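Local coordinates for protein 2-methyl-aconitate isomerase (PDB 5K87) that catalyses the cis-trans isomerization of 2-methyl-aconitate by base-catalysed proton abstraction and rotation about a carbon-carbon bond, in the 2-methylcitrate route of propionate breakdown, at residues 151-156 with 180-185; 226-231 with 339-344; 305-310 with 351-356; 364-369 with 378-383. The protein carries 1 engineered substitution. One frame throughout, in Å; residues are numbered along the deposited sequence.

Interaction 1: residues 151-156 with 180-185; sequences IAHVPI and QIEFMN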
loop_
_atom_site.group_PDB
_atom_site.type_symbol
_atom_site.label_atom_id
_atom_site.label_comp_id
_atom_site.label_asym_id
_atom_site.label_seq_id
_atom_site.Cartn_x
_atom_site.Cartn_y
_atom_site.Cartn_z
ATOM N N ILE A 151 20.652 12.474 -15.573
ATOM C CA ILE A 151 20.297 12.152 -16.948
ATOM C C ILE A 151 19.485 10.861 -16.980
ATOM O O ILE A 151 19.830 9.891 -16.299
ATOM C CB ILE A 151 21.563 11.947 -17.796
ATOM C CG1 ILE A 151 22.511 13.147 -17.673
ATOM C CG2 ILE A 151 21.202 11.662 -19.236
ATOM C CD1 ILE A 151 21.942 14.450 -18.180
ATOM N N ALA A 152 18.403 10.844 -17.756
ATOM C CA ALA A 152 17.661 9.607 -17.978
ATOM C C ALA A 152 17.621 9.304 -19.467
ATOM O O ALA A 152 17.173 10.135 -20.253
ATOM C CB ALA A 152 16.254 9.719 -17.431
ATOM N N HIS A 153 18.110 8.132 -19.854
ATOM C CA HIS A 153 18.099 7.716 -21.253
ATOM C C HIS A 153 16.845 6.897 -21.487
ATOM O O HIS A 153 16.803 5.707 -21.192
ATOM C CB HIS A 153 19.357 6.913 -21.594
ATOM C CG HIS A 153 20.628 7.655 -21.337
ATOM N ND1 HIS A 153 21.105 8.632 -22.182
ATOM C CD2 HIS A 153 21.519 7.565 -20.323
ATOM C CE1 HIS A 153 22.242 9.107 -21.703
ATOM N NE2 HIS A 153 22.512 8.480 -20.575
ATOM N N VAL A 154 15.814 7.554 -22.004
ATOM C CA VAL A 154 14.505 6.924 -22.128
ATOM C C VAL A 154 14.288 6.412 -23.545
ATOM O O VAL A 154 14.401 7.178 -24.496
ATOM C CB VAL A 154 13.386 7.906 -21.757
ATOM C CG1 VAL A 154 12.025 7.224 -21.827
ATOM C CG2 VAL A 154 13.641 8.505 -20.370
ATOM N N PRO A 155 13.966 5.123 -23.688
ATOM C CA PRO A 155 13.736 4.590 -25.035
ATOM C C PRO A 155 12.427 5.092 -25.632
ATOM O O PRO A 155 11.421 5.253 -24.923
ATOM C CB PRO A 155 13.691 3.081 -24.811
ATOM C CG PRO A 155 13.220 2.927 -23.391
ATOM C CD PRO A 155 13.826 4.090 -22.645
ATOM N N ILE A 156 12.450 5.329 -26.942
ATOM C CA ILE A 156 11.325 5.875 -27.691
ATOM C C ILE A 156 10.944 4.942 -28.841
ATOM O O ILE A 156 11.817 4.459 -29.569
ATOM C CB ILE A 156 11.684 7.242 -28.310
ATOM C CG1 ILE A 156 12.177 8.227 -27.238
ATOM C CG2 ILE A 156 10.497 7.815 -29.073
ATOM C CD1 ILE A 156 11.128 8.634 -26.205
ATOM N N GLN A 180 18.488 3.709 -18.399
ATOM C CA GLN A 180 19.754 4.019 -17.762
ATOM C C GLN A 180 19.738 5.441 -17.211
ATOM O O GLN A 180 19.319 6.387 -17.891
ATOM C CB GLN A 180 20.895 3.788 -18.756
ATOM C CG GLN A 180 20.913 2.347 -19.258
ATOM C CD GLN A 180 22.003 2.063 -20.264
ATOM O OE1 GLN A 180 22.589 2.980 -20.838
ATOM N NE2 GLN A 180 22.277 0.780 -20.486
ATOM N N ILE A 181 20.193 5.570 -15.965
ATOM C CA ILE A 181 20.216 6.847 -15.260
ATOM C C ILE A 181 21.646 7.239 -14.921
ATOM O O ILE A 181 22.468 6.373 -14.632
ATOM C CB ILE A 181 19.427 6.755 -13.939
ATOM C CG1 ILE A 181 18.039 6.176 -14.189
ATOM C CG2 ILE A 181 19.329 8.119 -13.272
ATOM C CD1 ILE A 181 17.201 7.019 -15.095
ATOM N N GLU A 182 21.947 8.535 -14.960
ATOM C CA GLU A 182 23.284 9.008 -14.607
ATOM C C GLU A 182 23.203 10.223 -13.704
ATOM O O GLU A 182 22.705 11.282 -14.113
ATOM C CB GLU A 182 24.062 9.403 -15.857
ATOM C CG GLU A 182 24.114 8.317 -16.905
ATOM C CD GLU A 182 24.866 8.739 -18.137
ATOM O OE1 GLU A 182 24.857 7.974 -19.122
ATOM O OE2 GLU A 182 25.473 9.831 -18.114
ATOM N N PHE A 183 23.736 10.076 -12.495
ATOM C CA PHE A 183 23.747 11.140 -11.512
ATOM C C PHE A 183 25.070 11.868 -11.666
ATOM O O PHE A 183 26.124 11.355 -11.255
ATOM C CB PHE A 183 23.627 10.550 -10.108
ATOM C CG PHE A 183 22.320 9.830 -9.857
ATOM C CD1 PHE A 183 22.093 8.559 -10.373
ATOM C CD2 PHE A 183 21.330 10.416 -9.082
ATOM C CE1 PHE A 183 20.889 7.894 -10.123
ATOM C CE2 PHE A 183 20.127 9.760 -8.836
ATOM C CZ PHE A 183 19.907 8.501 -9.353
ATOM N N MET A 184 25.035 13.049 -12.274
ATOM C CA MET A 184 26.262 13.795 -12.548
ATOM C C MET A 184 26.780 14.491 -11.298
ATOM O O MET A 184 26.003 15.032 -10.506
ATOM C CB MET A 184 26.009 14.839 -13.633
ATOM C CG MET A 184 25.445 14.277 -14.924
ATOM S SD MET A 184 26.433 12.964 -15.668
ATOM C CE MET A 184 27.964 13.831 -16.000
ATOM N N ASN A 185 28.103 14.473 -11.127
ATOM C CA ASN A 185 28.770 15.209 -10.047
ATOM C C ASN A 185 28.033 15.084 -8.707
ATOM O O ASN A 185 27.612 16.086 -8.128
ATOM C CB ASN A 185 28.918 16.683 -10.452
ATOM C CG ASN A 185 29.702 17.501 -9.441
ATOM O OD1 ASN A 185 30.653 17.015 -8.829
ATOM N ND2 ASN A 185 29.294 18.755 -9.252
HETATM O O HOH W 1 18.323 3.424 -21.281
#

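Interaction 2: residues 226-231 with 339-344; sequences TIFINA and TLVNLA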
loop_
_atom_site.group_PDB
_atom_site.type_symbol
_atom_site.label_atom_id
_atom_site.label_comp_id
_atom_site.label_asym_id
_atom_site.label_seq_id
_atom_site.Cartn_x
_atom_site.Cartn_y
_atom_site.Cartn_z
ATOM N N THR A 226 24.371 10.261 3.805
ATOM C CA THR A 226 24.221 8.894 4.277
ATOM C C THR A 226 25.289 8.549 5.305
ATOM O O THR A 226 26.469 8.895 5.136
ATOM C CB THR A 226 24.309 7.885 3.099
ATOM O OG1 THR A 226 23.343 8.234 2.100
ATOM C CG2 THR A 226 24.022 6.475 3.580
ATOM N N ILE A 227 24.868 7.872 6.366
ATOM C CA ILE A 227 25.754 7.341 7.384
ATOM C C ILE A 227 25.825 5.842 7.169
ATOM O O ILE A 227 24.800 5.164 7.237
ATOM C CB ILE A 227 25.167 7.578 8.782
ATOM C CG1 ILE A 227 24.896 9.061 9.017
ATOM C CG2 ILE A 227 26.089 7.017 9.842
ATOM C CD1 ILE A 227 23.742 9.327 9.973
ATOM N N PHE A 228 27.026 5.324 6.908
ATOM C CA PHE A 228 27.248 3.891 6.784
ATOM C C PHE A 228 27.980 3.359 8.015
ATOM O O PHE A 228 29.013 3.900 8.408
ATOM C CB PHE A 228 28.126 3.584 5.567
ATOM C CG PHE A 228 27.470 3.857 4.246
ATOM C CD1 PHE A 228 26.525 2.980 3.734
ATOM C CD2 PHE A 228 27.826 4.964 3.498
ATOM C CE1 PHE A 228 25.934 3.212 2.506
ATOM C CE2 PHE A 228 27.238 5.205 2.273
ATOM C CZ PHE A 228 26.292 4.327 1.775
ATOM N N ILE A 229 27.458 2.301 8.615
ATOM C CA ILE A 229 28.148 1.656 9.723
ATOM C C ILE A 229 28.303 0.174 9.406
ATOM O O ILE A 229 27.629 -0.350 8.524
ATOM C CB ILE A 229 27.398 1.880 11.046
ATOM C CG1 ILE A 229 25.934 1.469 10.900
ATOM C CG2 ILE A 229 27.495 3.349 11.468
ATOM C CD1 ILE A 229 25.049 1.974 12.023
ATOM N N ASN A 230 29.221 -0.498 10.087
ATOM C CA ASN A 230 29.423 -1.918 9.867
ATOM C C ASN A 230 28.327 -2.734 10.542
ATOM O O ASN A 230 28.027 -2.525 11.722
ATOM C CB ASN A 230 30.783 -2.372 10.386
ATOM C CG ASN A 230 31.930 -1.871 9.532
ATOM O OD1 ASN A 230 31.783 -1.662 8.326
ATOM N ND2 ASN A 230 33.086 -1.670 10.158
ATOM N N ALA A 231 27.738 -3.668 9.799
ATOM C CA ALA A 231 26.686 -4.526 10.329
ATOM C C ALA A 231 27.093 -5.177 11.656
ATOM O O ALA A 231 26.305 -5.220 12.607
ATOM C CB ALA A 231 26.316 -5.594 9.315
ATOM N N THR A 339 36.842 3.984 2.567
ATOM C CA THR A 339 35.538 4.131 3.226
ATOM C C THR A 339 35.080 2.768 3.722
ATOM O O THR A 339 35.567 1.738 3.261
ATOM C CB THR A 339 34.446 4.694 2.293
ATOM O OG1 THR A 339 34.133 3.729 1.288
ATOM C CG2 THR A 339 34.872 6.009 1.658
ATOM N N LEU A 340 34.138 2.748 4.660
ATOM C CA LEU A 340 33.621 1.479 5.152
ATOM C C LEU A 340 32.959 0.671 4.039
ATOM O O LEU A 340 32.989 -0.553 4.051
ATOM C CB LEU A 340 32.629 1.696 6.294
ATOM C CG LEU A 340 33.200 2.217 7.610
ATOM C CD1 LEU A 340 32.172 2.040 8.716
ATOM C CD2 LEU A 340 34.502 1.514 7.966
ATOM N N VAL A 341 32.343 1.367 3.087
ATOM C CA VAL A 341 31.698 0.705 1.964
ATOM C C VAL A 341 32.761 0.053 1.076
ATOM O O VAL A 341 32.660 -1.107 0.697
ATOM C CB VAL A 341 30.865 1.711 1.148
ATOM C CG1 VAL A 341 30.240 1.040 -0.059
ATOM C CG2 VAL A 341 29.788 2.367 2.028
ATOM N N ASN A 342 33.794 0.826 0.764
ATOM C CA ASN A 342 34.924 0.327 -0.007
ATOM C C ASN A 342 35.563 -0.892 0.658
ATOM O O ASN A 342 35.860 -1.885 -0.000
ATOM C CB ASN A 342 35.943 1.438 -0.184
ATOM C CG ASN A 342 37.206 0.957 -0.852
ATOM O OD1 ASN A 342 38.202 0.681 -0.182
ATOM N ND2 ASN A 342 37.174 0.840 -2.173
ATOM N N LEU A 343 35.733 -0.828 1.971
ATOM C CA LEU A 343 36.388 -1.912 2.690
ATOM C C LEU A 343 35.526 -3.172 2.723
ATOM O O LEU A 343 36.038 -4.283 2.605
ATOM C CB LEU A 343 36.768 -1.469 4.101
ATOM C CG LEU A 343 37.861 -0.397 4.168
ATOM C CD1 LEU A 343 38.101 0.014 5.607
ATOM C CD2 LEU A 343 39.156 -0.882 3.528
ATOM N N ALA A 344 34.211 -3.004 2.866
ATOM C CA ALA A 344 33.302 -4.141 2.825
ATOM C C ALA A 344 33.392 -4.830 1.469
ATOM O O ALA A 344 33.183 -6.040 1.361
ATOM C CB ALA A 344 31.865 -3.699 3.114
HETATM O O HOH W 2 33.561 -2.051 6.325
#

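Interaction 3: residues 305-310 with 351-356; sequences DVDLLV and EAVRFG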
loop_
_atom_site.group_PDB
_atom_site.type_symbol
_atom_site.label_atom_id
_atom_site.label_comp_id
_atom_site.label_asym_id
_atom_site.label_seq_id
_atom_site.Cartn_x
_atom_site.Cartn_y
_atom_site.Cartn_z
ATOM N N ASP A 305 27.728 -13.484 -6.093
ATOM C CA ASP A 305 26.934 -12.594 -6.936
ATOM C C ASP A 305 27.156 -11.119 -6.607
ATOM O O ASP A 305 26.794 -10.250 -7.400
ATOM C CB ASP A 305 25.437 -12.890 -6.804
ATOM C CG ASP A 305 25.046 -14.257 -7.335
ATOM O OD1 ASP A 305 25.814 -14.848 -8.126
ATOM O OD2 ASP A 305 23.950 -14.731 -6.962
ATOM N N VAL A 306 27.729 -10.833 -5.441
ATOM C CA VAL A 306 27.808 -9.458 -4.963
ATOM C C VAL A 306 29.196 -9.093 -4.467
ATOM O O VAL A 306 29.999 -9.964 -4.113
ATOM C CB VAL A 306 26.790 -9.193 -3.824
ATOM C CG1 VAL A 306 25.365 -9.343 -4.337
ATOM C CG2 VAL A 306 27.060 -10.116 -2.644
ATOM N N ASP A 307 29.468 -7.796 -4.443
ATOM C CA ASP A 307 30.709 -7.265 -3.899
ATOM C C ASP A 307 30.582 -6.923 -2.417
ATOM O O ASP A 307 31.584 -6.845 -1.706
ATOM C CB ASP A 307 31.138 -6.025 -4.682
ATOM C CG ASP A 307 31.435 -6.334 -6.127
ATOM O OD1 ASP A 307 32.414 -7.069 -6.381
ATOM O OD2 ASP A 307 30.702 -5.849 -7.010
ATOM N N LEU A 308 29.355 -6.691 -1.955
ATOM C CA LEU A 308 29.094 -6.378 -0.547
ATOM C C LEU A 308 27.592 -6.444 -0.297
ATOM O O LEU A 308 26.802 -6.563 -1.236
ATOM C CB LEU A 308 29.635 -4.991 -0.158
ATOM C CG LEU A 308 28.848 -3.775 -0.657
ATOM C CD1 LEU A 308 29.228 -2.553 0.158
ATOM C CD2 LEU A 308 29.082 -3.501 -2.137
ATOM N N LEU A 309 27.212 -6.382 0.972
ATOM C CA LEU A 309 25.814 -6.291 1.382
ATOM C C LEU A 309 25.559 -4.908 1.941
ATOM O O LEU A 309 26.382 -4.372 2.690
ATOM C CB LEU A 309 25.528 -7.306 2.477
ATOM C CG LEU A 309 25.842 -8.750 2.102
ATOM C CD1 LEU A 309 25.441 -9.666 3.238
ATOM C CD2 LEU A 309 25.163 -9.157 0.808
ATOM N N VAL A 310 24.417 -4.320 1.582
ATOM C CA VAL A 310 23.992 -3.066 2.188
ATOM C C VAL A 310 22.507 -3.111 2.491
ATOM O O VAL A 310 21.699 -3.488 1.637
ATOM C CB VAL A 310 24.265 -1.836 1.290
ATOM C CG1 VAL A 310 23.998 -0.554 2.079
ATOM C CG2 VAL A 310 25.697 -1.836 0.744
ATOM N N GLU A 351 35.384 0.752 -9.990
ATOM C CA GLU A 351 34.548 1.524 -10.904
ATOM C C GLU A 351 33.066 1.186 -10.791
ATOM O O GLU A 351 32.223 1.921 -11.300
ATOM C CB GLU A 351 35.036 1.407 -12.353
ATOM C CG GLU A 351 35.032 0.013 -12.935
ATOM C CD GLU A 351 35.704 -0.028 -14.297
ATOM O OE1 GLU A 351 36.432 0.933 -14.629
ATOM O OE2 GLU A 351 35.505 -1.016 -15.035
ATOM N N ALA A 352 32.751 0.087 -10.119
ATOM C CA ALA A 352 31.362 -0.285 -9.889
ATOM C C ALA A 352 31.309 -1.315 -8.788
ATOM O O ALA A 352 32.311 -1.987 -8.508
ATOM C CB ALA A 352 30.736 -0.858 -11.154
ATOM N N VAL A 353 30.147 -1.438 -8.156
ATOM C CA VAL A 353 29.869 -2.545 -7.256
ATOM C C VAL A 353 28.457 -3.037 -7.473
ATOM O O VAL A 353 27.552 -2.261 -7.817
ATOM C CB VAL A 353 30.026 -2.179 -5.753
ATOM C CG1 VAL A 353 31.500 -2.051 -5.369
ATOM C CG2 VAL A 353 29.218 -0.924 -5.390
ATOM N N ARG A 354 28.270 -4.333 -7.274
ATOM C CA ARG A 354 26.944 -4.902 -7.159
ATOM C C ARG A 354 26.755 -5.222 -5.696
ATOM O O ARG A 354 27.541 -5.974 -5.111
ATOM C CB ARG A 354 26.811 -6.174 -7.998
ATOM C CG ARG A 354 25.400 -6.739 -8.002
ATOM C CD ARG A 354 25.254 -7.929 -8.943
ATOM N NE ARG A 354 25.248 -7.525 -10.345
ATOM C CZ ARG A 354 24.182 -7.038 -10.973
ATOM N NH1 ARG A 354 23.034 -6.890 -10.321
ATOM N NH2 ARG A 354 24.264 -6.694 -12.253
ATOM N N PHE A 355 25.727 -4.649 -5.086
ATOM C CA PHE A 355 25.484 -4.917 -3.682
ATOM C C PHE A 355 24.188 -5.693 -3.489
ATOM O O PHE A 355 23.256 -5.606 -4.304
ATOM C CB PHE A 355 25.513 -3.631 -2.845
ATOM C CG PHE A 355 24.448 -2.628 -3.216
ATOM C CD1 PHE A 355 23.188 -2.676 -2.628
ATOM C CD2 PHE A 355 24.705 -1.635 -4.145
ATOM C CE1 PHE A 355 22.206 -1.746 -2.968
ATOM C CE2 PHE A 355 23.727 -0.706 -4.487
ATOM C CZ PHE A 355 22.473 -0.762 -3.899
ATOM N N GLY A 356 24.139 -6.458 -2.407
ATOM C CA GLY A 356 22.948 -7.190 -2.048
ATOM C C GLY A 356 22.122 -6.442 -1.021
ATOM O O GLY A 356 22.612 -6.087 0.050
#

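Interaction 4: residues 364-369 with 378-383; sequences VGAQAV and IKAIMS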
loop_
_atom_site.group_PDB
_atom_site.type_symbol
_atom_site.label_atom_id
_atom_site.label_comp_id
_atom_site.label_asym_id
_atom_site.label_seq_id
_atom_site.Cartn_x
_atom_site.Cartn_y
_atom_site.Cartn_z
ATOM N N VAL A 364 25.764 -0.506 -9.295
ATOM C CA VAL A 364 25.943 0.926 -9.454
ATOM C C VAL A 364 27.405 1.187 -9.793
ATOM O O VAL A 364 28.307 0.594 -9.192
ATOM C CB VAL A 364 25.507 1.702 -8.179
ATOM C CG1 VAL A 364 26.191 1.144 -6.919
ATOM C CG2 VAL A 364 25.769 3.184 -8.340
ATOM N N GLY A 365 27.638 2.036 -10.780
ATOM C CA GLY A 365 28.996 2.405 -11.144
ATOM C C GLY A 365 29.257 3.842 -10.759
ATOM O O GLY A 365 28.392 4.689 -10.932
ATOM N N ALA A 366 30.437 4.128 -10.219
ATOM C CA ALA A 366 30.810 5.504 -9.909
ATOM C C ALA A 366 32.231 5.755 -10.364
ATOM O O ALA A 366 33.148 4.998 -10.029
ATOM C CB ALA A 366 30.671 5.790 -8.431
ATOM N N GLN A 367 32.397 6.827 -11.130
ATOM C CA GLN A 367 33.673 7.160 -11.749
ATOM C C GLN A 367 34.456 8.154 -10.891
ATOM O O GLN A 367 34.186 9.358 -10.924
ATOM C CB GLN A 367 33.419 7.732 -13.142
ATOM C CG GLN A 367 34.664 8.082 -13.933
ATOM C CD GLN A 367 34.332 8.717 -15.272
ATOM O OE1 GLN A 367 33.161 8.880 -15.624
ATOM N NE2 GLN A 367 35.364 9.077 -16.028
ATOM N N ALA A 368 35.405 7.638 -10.112
ATOM C CA ALA A 368 36.251 8.465 -9.253
ATOM C C ALA A 368 37.618 8.674 -9.879
ATOM O O ALA A 368 38.296 7.713 -10.247
ATOM C CB ALA A 368 36.405 7.839 -7.884
ATOM N N VAL A 369 38.013 9.935 -10.003
ATOM C CA VAL A 369 39.311 10.275 -10.566
ATOM C C VAL A 369 39.986 11.285 -9.653
ATOM O O VAL A 369 39.335 12.131 -9.040
ATOM C CB VAL A 369 39.203 10.835 -12.014
ATOM C CG1 VAL A 369 38.281 9.973 -12.863
ATOM C CG2 VAL A 369 38.739 12.276 -12.025
ATOM N N ILE A 378 32.865 11.933 -11.042
ATOM C CA ILE A 378 32.281 12.541 -12.222
ATOM C C ILE A 378 30.792 12.222 -12.349
ATOM O O ILE A 378 29.984 13.093 -12.685
ATOM C CB ILE A 378 33.034 12.068 -13.477
ATOM C CG1 ILE A 378 34.484 12.562 -13.432
ATOM C CG2 ILE A 378 32.337 12.547 -14.740
ATOM C CD1 ILE A 378 35.343 12.063 -14.568
ATOM N N LYS A 379 30.442 10.971 -12.084
ATOM C CA LYS A 379 29.063 10.527 -12.206
ATOM C C LYS A 379 28.898 9.179 -11.540
ATOM O O LYS A 379 29.873 8.439 -11.336
ATOM C CB LYS A 379 28.642 10.428 -13.676
ATOM C CG LYS A 379 29.390 9.361 -14.451
ATOM C CD LYS A 379 28.748 9.084 -15.809
ATOM C CE LYS A 379 28.976 10.220 -16.787
ATOM N NZ LYS A 379 28.451 9.890 -18.148
ATOM N N ALA A 380 27.656 8.876 -11.185
ATOM C CA ALA A 380 27.265 7.545 -10.754
ATOM C C ALA A 380 26.141 7.074 -11.660
ATOM O O ALA A 380 25.258 7.856 -12.027
ATOM C CB ALA A 380 26.816 7.558 -9.314
ATOM N N ILE A 381 26.174 5.804 -12.038
ATOM C CA ILE A 381 25.212 5.289 -13.005
ATOM C C ILE A 381 24.552 4.014 -12.517
ATOM O O ILE A 381 25.145 3.229 -11.768
ATOM C CB ILE A 381 25.876 5.020 -14.370
ATOM C CG1 ILE A 381 26.826 3.833 -14.285
ATOM C CG2 ILE A 381 26.622 6.253 -14.864
ATOM C CD1 ILE A 381 27.333 3.368 -15.629
ATOM N N MET A 382 23.296 3.826 -12.914
ATOM C CA MET A 382 22.597 2.580 -12.658
ATOM C C MET A 382 21.460 2.476 -13.664
ATOM O O MET A 382 21.115 3.453 -14.324
ATOM C CB MET A 382 22.056 2.546 -11.227
ATOM C CG MET A 382 20.952 3.556 -10.983
ATOM S SD MET A 382 20.353 3.649 -9.283
ATOM C CE MET A 382 21.727 4.489 -8.514
ATOM N N SER A 383 20.885 1.293 -13.777
ATOM C CA SER A 383 19.715 1.101 -14.618
ATOM C C SER A 383 18.484 0.868 -13.768
ATOM O O SER A 383 18.530 0.161 -12.757
ATOM C CB SER A 383 19.926 -0.073 -15.558
ATOM O OG SER A 383 20.914 0.257 -16.518
#

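Interaction 1: residues 151-156 with 180-185
His153 and Glu182 meet diagonally across two antiparallel strands, the ring giving its NE2 proton to Glu182 OE1 at 2.8 Å. The oxygen is approached from above the carboxylate plane, the two flat groups being turned 56° against each other, and the bond is somewhat bent. Glu182 is extended beyond CG, enough to bring its acid to the histidine on the partner strand. Ile151, on the same face, lays CG2 over one side of the imidazole toward the rim, 3.6 Å above its plane, while its CG1 brushes Met184 CG.

Below, Ile151 and Glu182 form a hydrogen-bonded pair, Ile151 N to Glu182 O and Glu182 N to Ile151 O both at 2.8 Å. Farther along, His153 N donates almost straight to Gln180 O at 2.9 Å, and a water bridges His153 O and Gln180 N. On the other face small Ala152 leaves room for Ile181, whose CD1 lies 3.7 Å from Ala152 CB in one of its two conformers.

The second shell fixes the polar pair: Thr138 holds His153 ND1, and Lys379 forms a salt bridge with Glu182 OE2, which probably stabilises the ionised acid. The result is an antiparallel ladder with a mixed face, where Ile151 accompanies the polar pair, and an apolar one toward helix 113-122, consistent with the diaminopimelate epimerase-like fold, in which sheet wraps round a central helix.

Interaction 2: residues 226-231 with 339-344
Phe228 presents one face of its ring to Val341, whose CG2 sits almost squarely above the middle, 3.5 Å from the centroid and 12° off the ring normal. This CH-pi contact belongs to a strand-on-helix packing in the diaminopimelate epimerase-like fold: the short helix 340-344 lies against strand 226-230, the axes 9.0 Å apart and inclined at 42°. Thr226 CG2 covers the opposite face of the ring, nearer its rim, so the aromatic is held between two methyl groups. In Val341 CG2 is anti to the carbonyl carbon and CG1 anti to the backbone N (chi1 178°), an arrangement that sends one branch to Phe228 and points CG1 toward Leu308 of strand 308-314. A flat ring and a branched aliphatic suit this buried place, where Ile330 of helix 324-334 also reaches Phe228.

Leu340 serves the other end of the strand. Its CD1 rests 3.7 Å from the backbone oxygen Phe228 O and equally close to Asn230 OD1, and the leucine and asparagine side chains run at about a right angle to each other. Asparagine fits at this margin because it offers carbon and amide surface to the leucine while keeping a polar end for water.

The helix start is fixed by Thr339, the N-cap, whose OG1 accepts from Asn342 N at 3.0 Å and is also hydrogen-bonded to Ala333 O. Thr218 OG1 bonds Leu340 N. Across the margin of the contact, a single water donates to both Asn230 OD1, at 2.7 Å, and Leu340 O, at 2.8 Å.

Interaction 3: residues 305-310 with 351-356
Leu308 pushes its CD2 into the groove between Val353 and Phe355, two residues apart and so on the same face of their strand. The methyl lies 3.6 Å from Phe355 CB and 4.0 Å from Val353 CB. Leu308 CG stands between the backbone N and the carbonyl carbon (chi1 75°), a rotation that swings the leucine over the neighbouring strand. From another direction Val310 CG2 comes within 4.0 Å of the same Phe355 CB, while the phenylalanine ring continues to Ala327 and Ile330 of helix 324-334.

Gly356 makes the complementary dip. Its bare alpha carbon gives room to Leu309 CD2, and Val306 CG1 is a second neighbour, 3.7 Å from Gly356 N. Leu309 and Gly356 are partners in a short parallel pairing, the segments 308-310 and 352-356 being inclined at 54°; Gly356 N donates to Leu308 O, and its own oxygen accepts from Val310 N.

Ahead of this pairing Asp307 takes over. Its N donates to Arg354 O at 2.7 Å, and its carboxylate returns a bond by accepting Arg354 N on the anti lone pair of OD2, at 2.9 Å and nearly straight. Aspartate is short enough to stand in for a strand carbonyl here. The Arg354 chain passes the backbone carbonyl of Asp305 with CD 3.2 Å from Asp305 O, then bends, and its NH1 is hydrogen-bonded to Thr361 OG1.

Interaction 4: residues 364-369 with 378-383
Gly365 and Ile381 exchange two backbone hydrogen bonds, Gly365 N to Ile381 O at 2.9 Å and Ile381 N to Gly365 O at 2.7 Å, the core of a beta hairpin made by strands 360-371 and 374-391. Toward the turn the pairing slips: Gln367 N donates to Lys379 O, but Gln367 O accepts from Ile378 N, at 2.9 Å. Two residues thus face one, and Ile378 has helix-like backbone angles (-70°/-43°), the mark of a classic beta bulge.

The bulge puts Ile378 beside Gln367. The glutamine, fully extended with CG anti to the backbone N (chi1 -178°), brings its amide obliquely across the isoleucine, NE2 being 3.3 Å from Ile378 CD1; Val369 CG1 approaches the same methyl at 4.0 Å. An extended, polar-ended chain suits this exposed position, its methylenes and amide lying against Ile378. Lys379, next to it, sends its amino group to Glu182 on the adjoining strand. On this face, too, the bare Gly365 leaves room for Ile381 CG1.

Side chains on the other face are compact. Ala366 CB and Ala380 CB, of a non-hydrogen-bonded pair, are 4.3 Å apart. Val364 CG2 lies near Met382 CE. Ala380 and Met382 both touch helix 324-334, where small or flexible apolar groups allow close approach. Cohesion therefore comes chiefly from the backbone, with isoleucines among Gln367 and Lys379 on a mixed face and a wholly apolar face toward the helix.

Interactions 1 and 4 share a boundary: strand 179-184 pairs with the second strand of the hairpin, with Phe183 N 2.7 Å from Ala380 O. Interaction 3 adjoins the hairpin's other strand, Val353 O lying 2.9 Å from Val364 N, and interaction 2 packs on interaction 3 through Val341 CG1 and Leu308 CD1, 3.7 Å apart. The contacts thus form a continuous path from 151-156 to helix 340-344, although the centres of interactions 1 and 2 are 27 Å apart. They lie in the shell around the substrate site, interaction 4 nearest. Bound malonate is about 8 Å from the Met382 side chain, 10 Å from Ile181 and Phe355, and 12 Å from Phe228; Met382 is also about 5 Å from substrate-binding Gly324.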